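PDB 6EU4: tail spike protein from Acinetobacter phage vB_AbaP_AS12, which forms a trimeric tailspike that probably recognises, and perhaps degrades, the capsular polysaccharide of its Acinetobacter baumannii host. Local coordinates for residues L482-T488 and A510-P514. Numbering follows the deposited sequence.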
loop_
_atom_site.group_PDB
_atom_site.type_symbol
_atom_site.label_atom_id
_atom_site.label_comp_id
_atom_site.label_asym_id
_atom_site.label_seq_id
_atom_site.Cartn_x
_atom_site.Cartn_y
_atom_site.Cartn_z
ATOM N N LEU A 482 39.183 6.519 -9.283
ATOM C CA LEU A 482 40.090 5.877 -8.343
ATOM C C LEU A 482 40.801 6.893 -7.464
ATOM O O LEU A 482 41.162 7.986 -7.909
ATOM C CB LEU A 482 41.136 5.050 -9.091
ATOM C CG LEU A 482 40.578 3.923 -9.955
ATOM C CD1 LEU A 482 41.667 3.386 -10.874
ATOM C CD2 LEU A 482 40.007 2.822 -9.080
ATOM N N GLY A 483 41.035 6.513 -6.218
ATOM C CA GLY A 483 41.934 7.242 -5.350
ATOM C C GLY A 483 43.364 6.785 -5.551
ATOM O O GLY A 483 43.774 6.399 -6.650
ATOM N N ASN A 484 44.136 6.817 -4.466
ATOM C CA ASN A 484 45.500 6.297 -4.480
ATOM C C ASN A 484 45.406 4.790 -4.267
ATOM O O ASN A 484 45.632 4.262 -3.176
ATOM C CB ASN A 484 46.357 6.962 -3.407
ATOM C CG ASN A 484 47.810 6.522 -3.472
ATOM O OD1 ASN A 484 48.266 5.976 -4.482
ATOM N ND2 ASN A 484 48.546 6.760 -2.398
ATOM N N GLU A 485 45.047 4.082 -5.331
ATOM C CA GLU A 485 44.792 2.658 -5.198
ATOM C C GLU A 485 45.353 1.926 -6.403
ATOM O O GLU A 485 45.583 2.505 -7.472
ATOM C CB GLU A 485 43.295 2.353 -5.010
ATOM C CG GLU A 485 42.351 3.081 -5.920
ATOM C CD GLU A 485 40.880 2.964 -5.472
ATOM O OE1 GLU A 485 40.379 1.832 -5.281
ATOM O OE2 GLU A 485 40.221 4.014 -5.324
ATOM N N SER A 486 45.584 0.636 -6.204
ATOM C CA SER A 486 46.193 -0.192 -7.226
ATOM C C SER A 486 45.126 -0.854 -8.088
ATOM O O SER A 486 44.211 -1.499 -7.573
ATOM C CB SER A 486 47.078 -1.268 -6.600
ATOM O OG SER A 486 47.438 -2.223 -7.579
ATOM N N ILE A 487 45.272 -0.723 -9.408
ATOM C CA ILE A 487 44.372 -1.425 -10.318
ATOM C C ILE A 487 44.743 -2.891 -10.462
ATOM O O ILE A 487 44.009 -3.646 -11.103
ATOM C CB ILE A 487 44.348 -0.737 -11.698
ATOM C CG1 ILE A 487 45.743 -0.694 -12.319
ATOM C CG2 ILE A 487 43.767 0.650 -11.581
ATOM C CD1 ILE A 487 45.706 -0.368 -13.836
ATOM N N THR A 488 45.845 -3.323 -9.855
ATOM C CA THR A 488 46.171 -4.737 -9.783
ATOM C C THR A 488 45.347 -5.465 -8.733
ATOM O O THR A 488 45.131 -6.676 -8.863
ATOM C CB THR A 488 47.663 -4.872 -9.507
ATOM O OG1 THR A 488 48.372 -4.273 -10.596
ATOM C CG2 THR A 488 48.091 -6.333 -9.354
ATOM N N ALA A 510 53.711 1.354 -9.146
ATOM C CA ALA A 510 53.366 0.705 -7.886
ATOM C C ALA A 510 51.872 0.452 -7.783
ATOM O O ALA A 510 51.448 -0.511 -7.138
ATOM C CB ALA A 510 53.842 1.548 -6.705
ATOM N N ASN A 511 51.059 1.306 -8.393
ATOM C CA ASN A 511 49.625 1.105 -8.424
ATOM C C ASN A 511 49.161 0.307 -9.642
ATOM O O ASN A 511 47.959 0.286 -9.937
ATOM C CB ASN A 511 48.914 2.454 -8.367
ATOM C CG ASN A 511 48.788 2.974 -6.947
ATOM O OD1 ASN A 511 48.700 2.190 -6.004
ATOM N ND2 ASN A 511 48.781 4.293 -6.787
ATOM N N GLY A 512 50.078 -0.345 -10.345
ATOM C CA GLY A 512 49.711 -1.288 -11.390
ATOM C C GLY A 512 49.597 -0.707 -12.783
ATOM O O GLY A 512 49.163 -1.417 -13.699
ATOM N N PHE A 513 49.964 0.532 -12.972
ATOM C CA PHE A 513 49.827 1.137 -14.284
ATOM C C PHE A 513 51.077 0.891 -15.119
ATOM O O PHE A 513 52.188 0.807 -14.577
ATOM C CB PHE A 513 49.577 2.635 -14.149
ATOM C CG PHE A 513 48.226 2.962 -13.567
ATOM C CD1 PHE A 513 48.058 3.088 -12.200
ATOM C CD2 PHE A 513 47.126 3.125 -14.391
ATOM C CE1 PHE A 513 46.817 3.373 -11.661
ATOM C CE2 PHE A 513 45.877 3.416 -13.860
ATOM C CZ PHE A 513 45.722 3.541 -12.495
ATOM N N PRO A 514 50.942 0.779 -16.439
ATOM C CA PRO A 514 52.105 0.404 -17.263
ATOM C C PRO A 514 53.059 1.553 -17.535
ATOM O O PRO A 514 54.252 1.340 -17.788
ATOM C CB PRO A 514 51.464 -0.095 -18.563
ATOM C CG PRO A 514 50.172 0.634 -18.643
ATOM C CD PRO A 514 49.693 0.751 -17.214
HETATM O O HOH W 1 49.848 -3.049 -7.060
#
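Ile487 lies over one face of the Phe513 ring, its CD1 forming a CH-pi contact 3.9 Å from the ring centroid and 18° off the normal. The methyl is displaced toward the rim. Ile487 CG1 sits between the backbone N and the carbonyl carbon (chi1 59°), which sets CD1 over the face and leaves CG2 on the same side but beyond the rim, 3.6 Å from Phe513 CZ. At the ring edge, near its plane, are Leu482 CD1 and the carbonyl oxygen of Glu485; Tyr520 meets the ring at an inclined angle. Glu485 O also stands almost squarely above one face of the Asn511 amide, 3.3 Å from Asn511 CG, without a hydrogen bond.

Asn511 ND2 donates to Asn484 OD1 at 2.9 Å, and the acceptor lies almost within the donor amide plane, although the two amides are turned 78° against each other. With CG anti to the backbone N, Asn484 carries its oxygen back to Asn511 despite a CB that points away. ND2 is also bonded to Asn506 O, so two acceptors fix the rotation of the Asn511 amide.

Backbone pairing completes the join: Ile487 N donates to Asn511 O at 2.9 Å, and Ser486 CA approaches the same oxygen in a C-H...O contact. A water bridges Ser486 OG and Ala510 O. Thr488 OG1 packs on Gly512 CA at 3.4 Å, where the glycine has no side chain, and is hydrogen-bonded to Arg552 NH2. Ser486 OG accepts from Thr488 N in an ST turn, and Asn484 centres an inverse gamma turn. This loop-to-loop packing beside a mixed beta-sheet joins the connections 474-481 to 496-501 and 496-501 to 520-526, C-terminal to the parallel beta-helix typical of phage tailspikes.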